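Protein of unknown function with a Fic domain (Bacteroides thetaiotaomicron VPI-5482, PDB 3CUC) is of unknown function but belongs to the Fic/DOC family, with a largely helical fold. Local coordinates at residues 46-49 with 50-54; 79-82 with 83-87; 259-262 with 263-267; 266-269 with 270-274. One frame throughout, in Å; residues are numbered along the deposited sequence.

Contact 1. Residues 46-49 with 50-54; sequences NTLT and YGQTK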
loop_
_atom_site.group_PDB
_atom_site.type_symbol
_atom_site.label_atom_id
_atom_site.label_comp_id
_atom_site.label_asym_id
_atom_site.label_seq_id
_atom_site.Cartn_x
_atom_site.Cartn_y
_atom_site.Cartn_z
ATOM N N ASN A 46 -9.505 5.917 10.713
ATOM C CA ASN A 46 -10.394 6.911 10.095
ATOM C C ASN A 46 -11.838 6.436 10.201
ATOM O O ASN A 46 -12.162 5.322 9.773
ATOM C CB ASN A 46 -10.044 7.119 8.627
ATOM C CG ASN A 46 -10.809 8.279 7.995
ATOM O OD1 ASN A 46 -12.012 8.441 8.211
ATOM N ND2 ASN A 46 -10.112 9.083 7.200
ATOM N N THR A 47 -12.703 7.272 10.763
ATOM C CA THR A 47 -14.055 6.829 11.107
ATOM C C THR A 47 -15.105 7.356 10.137
ATOM O O THR A 47 -16.287 7.403 10.460
ATOM C CB THR A 47 -14.430 7.211 12.570
ATOM O OG1 THR A 47 -14.451 8.639 12.711
ATOM C CG2 THR A 47 -13.436 6.594 13.560
ATOM N N LEU A 48 -14.684 7.738 8.941
ATOM C CA LEU A 48 -15.649 8.053 7.899
ATOM C C LEU A 48 -16.348 6.777 7.453
ATOM O O LEU A 48 -15.695 5.776 7.151
ATOM C CB LEU A 48 -14.996 8.714 6.682
ATOM C CG LEU A 48 -14.615 10.195 6.749
ATOM C CD1 LEU A 48 -14.172 10.678 5.375
ATOM C CD2 LEU A 48 -15.748 11.065 7.264
ATOM N N THR A 49 -17.678 6.826 7.404
ATOM C CA THR A 49 -18.465 5.695 6.926
ATOM C C THR A 49 -18.231 5.569 5.443
ATOM O O THR A 49 -17.542 6.383 4.846
ATOM C CB THR A 49 -19.983 5.842 7.193
ATOM O OG1 THR A 49 -20.529 6.854 6.339
ATOM C CG2 THR A 49 -20.251 6.172 8.667
ATOM N N TYR A 50 -18.807 4.534 4.856
ATOM C CA TYR A 50 -18.644 4.255 3.438
ATOM C C TYR A 50 -19.399 5.267 2.595
ATOM O O TYR A 50 -18.933 5.670 1.535
ATOM C CB TYR A 50 -19.167 2.859 3.145
ATOM C CG TYR A 50 -18.659 2.292 1.854
ATOM C CD1 TYR A 50 -17.342 1.883 1.734
ATOM C CD2 TYR A 50 -19.496 2.157 0.747
ATOM C CE1 TYR A 50 -16.863 1.362 0.547
ATOM C CE2 TYR A 50 -19.028 1.637 -0.449
ATOM C CZ TYR A 50 -17.711 1.240 -0.542
ATOM O OH TYR A 50 -17.238 0.725 -1.724
ATOM N N GLY A 51 -20.564 5.683 3.088
ATOM C CA GLY A 51 -21.375 6.697 2.437
ATOM C C GLY A 51 -20.643 8.014 2.444
ATOM O O GLY A 51 -20.476 8.631 1.394
ATOM N N GLN A 52 -20.190 8.428 3.630
ATOM C CA GLN A 52 -19.420 9.658 3.785
ATOM C C GLN A 52 -18.258 9.651 2.784
ATOM O O GLN A 52 -17.984 10.655 2.122
ATOM C CB GLN A 52 -18.922 9.804 5.234
ATOM C CG GLN A 52 -20.015 10.152 6.226
ATOM C CD GLN A 52 -19.520 10.167 7.634
ATOM O OE1 GLN A 52 -18.818 9.259 8.060
ATOM N NE2 GLN A 52 -19.881 11.209 8.379
ATOM N N THR A 53 -17.605 8.505 2.651
ATOM C CA THR A 53 -16.454 8.382 1.768
ATOM C C THR A 53 -16.839 8.475 0.295
ATOM O O THR A 53 -16.211 9.208 -0.473
ATOM C CB THR A 53 -15.725 7.037 1.955
ATOM O OG1 THR A 53 -15.275 6.901 3.311
ATOM C CG2 THR A 53 -14.529 6.938 1.013
ATOM N N LYS A 54 -17.837 7.687 -0.104
ATOM C CA LYS A 54 -18.281 7.622 -1.505
ATOM C C LYS A 54 -18.747 8.975 -2.022
ATOM O O LYS A 54 -18.300 9.426 -3.071
ATOM C CB LYS A 54 -19.429 6.626 -1.645
ATOM C CG LYS A 54 -19.961 6.453 -3.068
ATOM C CD LYS A 54 -21.113 5.434 -3.110
ATOM C CE LYS A 54 -21.057 4.535 -4.355
ATOM N NZ LYS A 54 -21.816 3.262 -4.154
#
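Thr49 and Gln52 form a capping box at the start of helix 50-59. Two hydrogen bonds make it. Gln52 N donates to Thr49 OG1 at 3.2 Å, with an N-H...O angle of 170°. Thr49 N donates back to Gln52 OE1 at 2.8 Å, in the plane of the amide and on a lone pair of OE1. Thr49 OG1 lies between its backbone N and its carbonyl carbon (chi1 71°), and this turns the hydroxyl toward the first turn of the helix. A weak bond from Thr49 OG1 to Gln52 OE1, 3.4 Å long, runs between the two side chains.

A second set of bonds gathers on Thr49 O. Thr53 N and Thr53 OG1 both donate to it, at 3.1 Å and 2.8 Å, from opposite faces of the carbonyl plane. The Thr53 hydroxyl turns back to the carbonyl of the N-cap residue. Just before the cap, Asn46 OD1 accepts from Leu48 N at 2.9 Å, in the carbonyl plane. This is an Asx turn.

Leu48 packs alongside the polar ends by van der Waals contact. Leu48 CD2 lies 3.6 Å from Gln52 OE1, and Leu48 CB sits near Thr53 OG1.

The far end of the Gln52 amide is held too, since NE2 donates to the carbonyl oxygens of Ser63 and Asn65. Gln52 thus joins the start of the helix to the loop that follows it. Leu48 and Thr53 rest on helix 68-89, while Tyr50 meets Tyr38 of helix 22-42 edge-to-face.

Contact 2. Residues 79-82 with 83-87; sequences VGLE and MIKQE
Residues 79-82 and 83-87 are successive turns of one alpha-helix, 68-89. Four backbone bonds of the i to i+4 kind join them, from Met83, Ile84, Lys85 and Gln86 to Val79, Gly80, Leu81 and Glu82. They measure 2.9 to 3.1 Å from N to O. The bond from Lys85 N to Leu81 O lies nearly along the C=O axis of the acceptor. The other three donors are tilted from their carbonyl planes by about 20°.

The side chains add contacts of their own. Leu81 and Ile84 meet at their ends, with Leu81 CD1 4.0 Å from Ile84 CD1. Ile84 CG1 sits between the backbone N and the carbonyl carbon (chi1 62°), which places it close to Leu81 O. Leu81 also touches the Lys85 chain, where Leu81 CG lies 4.0 Å from Lys85 CD. Met83 is selenomethionine. Its CB and CG rest against the carbonyl oxygens of the preceding turn.

The helix is packed on several flanks. Leu81 meets Phe32 and Phe36 of helix 22-42, Ile84 meets Leu205 of helix 199-213, and Met83 meets Leu103 of helix 97-107. Lys85 touches His212 of helix 199-213 and the loop residue Met218.

Glu82 and Lys85 are three residues apart and carry opposite charges. The Glu82 chain bends at chi2 and the Lys85 chain at chi3, and their ends come together in a salt bridge. Lys85 NZ stands 2.9 Å from Glu82 OE2, on the syn side and 29° out of the carboxylate plane.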
loop_
_atom_site.group_PDB
_atom_site.type_symbol
_atom_site.label_atom_id
_atom_site.label_comp_id
_atom_site.label_asym_id
_atom_site.label_seq_id
_atom_site.Cartn_x
_atom_site.Cartn_y
_atom_site.Cartn_z
ATOM N N VAL A 79 -5.331 11.763 -3.426
ATOM C CA VAL A 79 -4.312 12.481 -4.193
ATOM C C VAL A 79 -3.048 11.624 -4.202
ATOM O O VAL A 79 -2.369 11.517 -5.220
ATOM C CB VAL A 79 -4.024 13.901 -3.611
ATOM C CG1 VAL A 79 -2.826 14.538 -4.300
ATOM C CG2 VAL A 79 -5.258 14.796 -3.741
ATOM N N GLY A 80 -2.756 10.995 -3.066
ATOM C CA GLY A 80 -1.656 10.044 -2.972
ATOM C C GLY A 80 -1.787 8.894 -3.952
ATOM O O GLY A 80 -0.813 8.520 -4.592
ATOM N N LEU A 81 -2.986 8.326 -4.066
ATOM C CA LEU A 81 -3.223 7.233 -5.023
ATOM C C LEU A 81 -2.924 7.707 -6.444
ATOM O O LEU A 81 -2.186 7.057 -7.178
ATOM C CB LEU A 81 -4.663 6.701 -4.929
ATOM C CG LEU A 81 -5.122 5.702 -6.006
ATOM C CD1 LEU A 81 -4.216 4.482 -6.016
ATOM C CD2 LEU A 81 -6.588 5.292 -5.815
ATOM N N GLU A 82 -3.471 8.857 -6.816
ATOM C CA GLU A 82 -3.172 9.457 -8.116
ATOM C C GLU A 82 -1.666 9.608 -8.340
ATOM O O GLU A 82 -1.170 9.324 -9.431
ATOM C CB GLU A 82 -3.884 10.811 -8.276
ATOM C CG GLU A 82 -5.346 10.695 -8.700
ATOM C CD GLU A 82 -5.534 9.792 -9.913
ATOM O OE1 GLU A 82 -4.746 9.915 -10.881
ATOM O OE2 GLU A 82 -6.461 8.954 -9.893
HETATM N N MSE A 83 -0.949 10.036 -7.302
HETATM C CA MSE A 83 0.500 10.185 -7.376
HETATM C C MSE A 83 1.186 8.869 -7.706
HETATM O O MSE A 83 2.009 8.832 -8.608
HETATM C CB MSE A 83 1.074 10.758 -6.074
HETATM C CG MSE A 83 0.931 12.264 -5.956
HETATM SE SE MSE A 83 1.447 12.873 -4.216
HETATM C CE MSE A 83 3.269 12.165 -4.137
ATOM N N ILE A 84 0.862 7.794 -6.993
ATOM C CA ILE A 84 1.557 6.529 -7.241
ATOM C C ILE A 84 1.218 5.968 -8.621
ATOM O O ILE A 84 2.070 5.348 -9.251
ATOM C CB ILE A 84 1.326 5.448 -6.150
ATOM C CG1 ILE A 84 -0.146 5.050 -6.059
ATOM C CG2 ILE A 84 1.855 5.926 -4.794
ATOM C CD1 ILE A 84 -0.355 3.653 -5.514
ATOM N N LYS A 85 -0.005 6.198 -9.095
ATOM C CA LYS A 85 -0.389 5.765 -10.436
ATOM C C LYS A 85 0.517 6.423 -11.476
ATOM O O LYS A 85 1.109 5.747 -12.323
ATOM C CB LYS A 85 -1.855 6.092 -10.723
ATOM C CG LYS A 85 -2.831 5.122 -10.068
ATOM C CD LYS A 85 -4.224 5.719 -9.890
ATOM C CE LYS A 85 -5.017 5.727 -11.178
ATOM N NZ LYS A 85 -6.383 6.251 -10.946
ATOM N N GLN A 86 0.646 7.742 -11.384
ATOM C CA GLN A 86 1.461 8.512 -12.313
ATOM C C GLN A 86 2.938 8.146 -12.220
ATOM O O GLN A 86 3.617 8.020 -13.241
ATOM C CB GLN A 86 1.284 9.999 -12.039
ATOM C CG GLN A 86 1.998 10.887 -13.017
ATOM C CD GLN A 86 1.621 12.329 -12.847
ATOM O OE1 GLN A 86 2.410 13.133 -12.359
ATOM N NE2 GLN A 86 0.399 12.670 -13.231
ATOM N N GLU A 87 3.430 7.984 -10.996
ATOM C CA GLU A 87 4.821 7.603 -10.783
ATOM C C GLU A 87 5.048 6.214 -11.367
ATOM O O GLU A 87 5.989 6.021 -12.122
ATOM C CB GLU A 87 5.190 7.630 -9.295
ATOM C CG GLU A 87 6.684 7.826 -9.017
ATOM C CD GLU A 87 7.148 9.268 -9.164
ATOM O OE1 GLU A 87 6.375 10.100 -9.686
ATOM O OE2 GLU A 87 8.296 9.566 -8.760
#

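Contact 3. Residues 259-262 with 263-267; sequences VNYL and SSCLI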
loop_
_atom_site.group_PDB
_atom_site.type_symbol
_atom_site.label_atom_id
_atom_site.label_comp_id
_atom_site.label_asym_id
_atom_site.label_seq_id
_atom_site.Cartn_x
_atom_site.Cartn_y
_atom_site.Cartn_z
ATOM N N VAL A 259 3.674 -12.881 1.504
ATOM C CA VAL A 259 3.649 -12.979 0.042
ATOM C C VAL A 259 2.360 -13.686 -0.370
ATOM O O VAL A 259 1.660 -13.228 -1.273
ATOM C CB VAL A 259 4.878 -13.728 -0.542
ATOM C CG1 VAL A 259 4.810 -13.747 -2.061
ATOM C CG2 VAL A 259 6.180 -13.076 -0.088
ATOM N N ASN A 260 2.037 -14.782 0.315
ATOM C CA ASN A 260 0.799 -15.503 0.040
ATOM C C ASN A 260 -0.416 -14.615 0.280
ATOM O O ASN A 260 -1.358 -14.628 -0.518
ATOM C CB ASN A 260 0.695 -16.783 0.878
ATOM C CG ASN A 260 1.699 -17.851 0.451
ATOM O OD1 ASN A 260 2.186 -17.854 -0.679
ATOM N ND2 ASN A 260 2.007 -18.767 1.362
ATOM N N TYR A 261 -0.385 -13.831 1.357
ATOM C CA TYR A 261 -1.500 -12.945 1.681
ATOM C C TYR A 261 -1.806 -11.949 0.558
ATOM O O TYR A 261 -2.952 -11.811 0.138
ATOM C CB TYR A 261 -1.233 -12.190 2.983
ATOM C CG TYR A 261 -2.422 -11.367 3.438
ATOM C CD1 TYR A 261 -3.660 -11.969 3.655
ATOM C CD2 TYR A 261 -2.317 -9.990 3.631
ATOM C CE1 TYR A 261 -4.759 -11.227 4.058
ATOM C CE2 TYR A 261 -3.417 -9.239 4.039
ATOM C CZ TYR A 261 -4.632 -9.864 4.250
ATOM O OH TYR A 261 -5.717 -9.123 4.647
ATOM N N LEU A 262 -0.777 -11.265 0.070
ATOM C CA LEU A 262 -0.952 -10.323 -1.030
ATOM C C LEU A 262 -1.440 -11.044 -2.284
ATOM O O LEU A 262 -2.222 -10.494 -3.055
ATOM C CB LEU A 262 0.348 -9.559 -1.322
ATOM C CG LEU A 262 0.862 -8.586 -0.251
ATOM C CD1 LEU A 262 1.983 -7.724 -0.821
ATOM C CD2 LEU A 262 -0.254 -7.704 0.290
ATOM N N SER A 263 -0.987 -12.274 -2.488
ATOM C CA SER A 263 -1.439 -13.063 -3.631
ATOM C C SER A 263 -2.932 -13.359 -3.553
ATOM O O SER A 263 -3.630 -13.292 -4.563
ATOM C CB SER A 263 -0.643 -14.359 -3.739
ATOM O OG SER A 263 0.738 -14.068 -3.838
ATOM N N SER A 264 -3.430 -13.653 -2.357
ATOM C CA SER A 264 -4.859 -13.893 -2.190
ATOM C C SER A 264 -5.674 -12.614 -2.472
ATOM O O SER A 264 -6.776 -12.684 -3.017
ATOM C CB SER A 264 -5.159 -14.455 -0.802
ATOM O OG SER A 264 -4.847 -13.512 0.205
ATOM N N CYS A 265 -5.127 -11.451 -2.128
ATOM C CA CYS A 265 -5.760 -10.186 -2.519
ATOM C C CYS A 265 -5.742 -10.019 -4.022
ATOM O O CYS A 265 -6.742 -9.612 -4.612
ATOM C CB CYS A 265 -5.049 -8.980 -1.914
ATOM S SG CYS A 265 -4.914 -9.046 -0.145
ATOM N N LEU A 266 -4.595 -10.313 -4.633
ATOM C CA LEU A 266 -4.446 -10.170 -6.072
ATOM C C LEU A 266 -5.409 -11.101 -6.795
ATOM O O LEU A 266 -5.944 -10.741 -7.837
ATOM C CB LEU A 266 -3.008 -10.444 -6.487
ATOM C CG LEU A 266 -2.655 -10.151 -7.939
ATOM C CD1 LEU A 266 -2.864 -8.689 -8.278
ATOM C CD2 LEU A 266 -1.217 -10.549 -8.173
ATOM N N ILE A 267 -5.646 -12.280 -6.224
ATOM C CA ILE A 267 -6.669 -13.194 -6.741
ATOM C C ILE A 267 -8.046 -12.533 -6.747
ATOM O O ILE A 267 -8.777 -12.624 -7.728
ATOM C CB ILE A 267 -6.724 -14.522 -5.939
ATOM C CG1 ILE A 267 -5.531 -15.410 -6.296
ATOM C CG2 ILE A 267 -8.012 -15.286 -6.230
ATOM C CD1 ILE A 267 -5.432 -16.663 -5.465
#
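Tyr261 CG stands anti to the backbone N (chi1 -174°), while Cys265 SG stands anti to its own carbonyl carbon (chi1 -55°). These torsions bring the sulfur over one face of the tyrosine ring. Cys265 SG is 4.5 Å from the centroid of the Tyr261 ring and 12° off the ring normal, a Cys sulfur-aromatic contact one helical turn apart.

Two serines turn their hydroxyls back onto the helix backbone. Ser263 OG donates to Val259 O at 2.9 Å, from above the carbonyl plane. Ser263 N donates to the same oxygen from the opposite face, so Val259 O is gripped by two donors of one residue. Ser264 OG lies between its backbone N and its carbonyl carbon, a rotation that brings it to Tyr261 O. The modelled separation of Ser264 OG and Tyr261 O is very short, so the details of this bond are doubtful. Tyr261 O accepts the regular helix bond from Cys265 N at 3.2 Å, with the Ser264 hydroxyl as a possible second donor. The regular bonds from Ser264 N to Asn260 O and from Leu266 N to Leu262 O complete the pattern of the alpha-helix.

The far end of the tyrosine is fixed outside this turn: Tyr261 OH is hydrogen-bonded to Asp225 OD2, and the Tyr261 side chain touches Asn228 and Tyr229 of helix 226-240. Leu262 packs on Ala183 and Ser263 on Val179, both of helix 178-192, and Ser263 also meets Ile7 of helix 6-16. Helix 256-277 is therefore bordered here by three other helices, with Cys265 and Leu262 also resting on the loop residue Ile219.

Contact 4. Residues 266-269 with 270-274; sequences LIRS and LTLAI
Two consecutive turns of helix 256-277 meet here, and Arg268 and Leu272 touch across them. The Arg268 chain is extended from CG to NE. Leu272 CD2 lies over one face of the guanidinium, 3.5 Å from Arg268 NH2. The same NH2 forms a salt bridge with Glu35 of helix 22-42. The flat group thus has a methyl over one face and a carboxylate partner at NH2.

Leu266 and Leu270 pack one turn apart, with Leu266 CG 3.9 Å from Leu270 CD1. Leu270 reaches on to Trp14 of helix 6-16. Ser269 OG is hydrogen-bonded to Met218 O.

Thr271 OG1 stands anti to its carbonyl carbon (chi1 -59°) and donates to Ile267 O at 2.8 Å. Thr271 N reaches the same oxygen at 3.0 Å, from the opposite face of its plane. Backbone bonds from Leu270 N to Leu266 O, Leu272 N to Arg268 O and Ala273 N to Ser269 O continue the helix. A threonine hydroxyl bonded to the carbonyl four residues back is a familiar feature of alpha-helices.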
loop_
_atom_site.group_PDB
_atom_site.type_symbol
_atom_site.label_atom_id
_atom_site.label_comp_id
_atom_site.label_asym_id
_atom_site.label_seq_id
_atom_site.Cartn_x
_atom_site.Cartn_y
_atom_site.Cartn_z
ATOM N N LEU A 266 -4.595 -10.313 -4.633
ATOM C CA LEU A 266 -4.446 -10.170 -6.072
ATOM C C LEU A 266 -5.409 -11.101 -6.795
ATOM O O LEU A 266 -5.944 -10.741 -7.837
ATOM C CB LEU A 266 -3.008 -10.444 -6.487
ATOM C CG LEU A 266 -2.655 -10.151 -7.939
ATOM C CD1 LEU A 266 -2.864 -8.689 -8.278
ATOM C CD2 LEU A 266 -1.217 -10.549 -8.173
ATOM N N ILE A 267 -5.646 -12.280 -6.224
ATOM C CA ILE A 267 -6.669 -13.194 -6.741
ATOM C C ILE A 267 -8.046 -12.533 -6.747
ATOM O O ILE A 267 -8.777 -12.624 -7.728
ATOM C CB ILE A 267 -6.724 -14.522 -5.939
ATOM C CG1 ILE A 267 -5.531 -15.410 -6.296
ATOM C CG2 ILE A 267 -8.012 -15.286 -6.230
ATOM C CD1 ILE A 267 -5.432 -16.663 -5.465
ATOM N N ARG A 268 -8.384 -11.854 -5.656
ATOM C CA ARG A 268 -9.658 -11.149 -5.563
ATOM C C ARG A 268 -9.756 -10.039 -6.611
ATOM O O ARG A 268 -10.783 -9.923 -7.274
ATOM C CB ARG A 268 -9.868 -10.572 -4.157
ATOM C CG ARG A 268 -11.298 -10.071 -3.909
ATOM C CD ARG A 268 -11.414 -9.076 -2.740
ATOM N NE ARG A 268 -12.594 -8.217 -2.909
ATOM C CZ ARG A 268 -12.587 -6.913 -3.214
ATOM N NH1 ARG A 268 -11.451 -6.224 -3.373
ATOM N NH2 ARG A 268 -13.749 -6.277 -3.345
ATOM N N SER A 269 -8.691 -9.245 -6.764
ATOM C CA SER A 269 -8.666 -8.131 -7.731
ATOM C C SER A 269 -8.789 -8.640 -9.155
ATOM O O SER A 269 -9.569 -8.106 -9.947
ATOM C CB SER A 269 -7.373 -7.318 -7.626
ATOM O OG SER A 269 -7.250 -6.669 -6.374
ATOM N N LEU A 270 -8.002 -9.666 -9.475
ATOM C CA LEU A 270 -8.032 -10.277 -10.793
ATOM C C LEU A 270 -9.425 -10.811 -11.119
ATOM O O LEU A 270 -9.930 -10.608 -12.224
ATOM C CB LEU A 270 -6.983 -11.394 -10.893
ATOM C CG LEU A 270 -5.534 -10.933 -11.087
ATOM C CD1 LEU A 270 -4.571 -12.069 -10.808
ATOM C CD2 LEU A 270 -5.313 -10.368 -12.502
ATOM N N THR A 271 -10.050 -11.476 -10.152
ATOM C CA THR A 271 -11.369 -12.057 -10.377
ATOM C C THR A 271 -12.396 -10.963 -10.655
ATOM O O THR A 271 -13.175 -11.067 -11.595
ATOM C CB THR A 271 -11.823 -12.915 -9.189
ATOM O OG1 THR A 271 -10.879 -13.974 -8.979
ATOM C CG2 THR A 271 -13.188 -13.516 -9.463
ATOM N N LEU A 272 -12.382 -9.913 -9.844
ATOM C CA LEU A 272 -13.270 -8.778 -10.059
ATOM C C LEU A 272 -12.979 -8.053 -11.369
ATOM O O LEU A 272 -13.907 -7.627 -12.060
ATOM C CB LEU A 272 -13.187 -7.780 -8.894
ATOM C CG LEU A 272 -14.395 -7.707 -7.959
ATOM C CD1 LEU A 272 -14.729 -9.107 -7.406
ATOM C CD2 LEU A 272 -14.146 -6.682 -6.833
ATOM N N ALA A 273 -11.698 -7.890 -11.697
ATOM C CA ALA A 273 -11.308 -7.130 -12.880
ATOM C C ALA A 273 -11.699 -7.880 -14.150
ATOM O O ALA A 273 -12.211 -7.279 -15.098
ATOM C CB ALA A 273 -9.827 -6.840 -12.860
ATOM N N ILE A 274 -11.476 -9.192 -14.155
ATOM C CA ILE A 274 -11.933 -10.054 -15.253
ATOM C C ILE A 274 -13.456 -9.947 -15.417
ATOM O O ILE A 274 -13.976 -9.882 -16.537
ATOM C CB ILE A 274 -11.523 -11.539 -15.028
ATOM C CG1 ILE A 274 -10.018 -11.711 -15.231
ATOM C CG2 ILE A 274 -12.272 -12.460 -15.979
ATOM C CD1 ILE A 274 -9.503 -13.068 -14.833
#

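In the fold
Contacts 3 and 4 are successive parts of helix 256-277. They share Leu266 and Ile267, and their centres lie 10 Å apart. Contact 1 is at the start of helix 50-59 and contact 2 on the next helix, 68-89; their centres are 21 Å apart. Contacts 2 and 3 lie on opposite sides of the chain's centre, 22 Å apart between centres. Contacts 1 and 4 come within about 8 Å at their nearest atoms without touching. Helix 22-42 links three of the sites: Glu35 touches Tyr50 of contact 1 and pairs with Arg268 of contact 4, while Phe32 and Phe36 pack on Leu81 of contact 2.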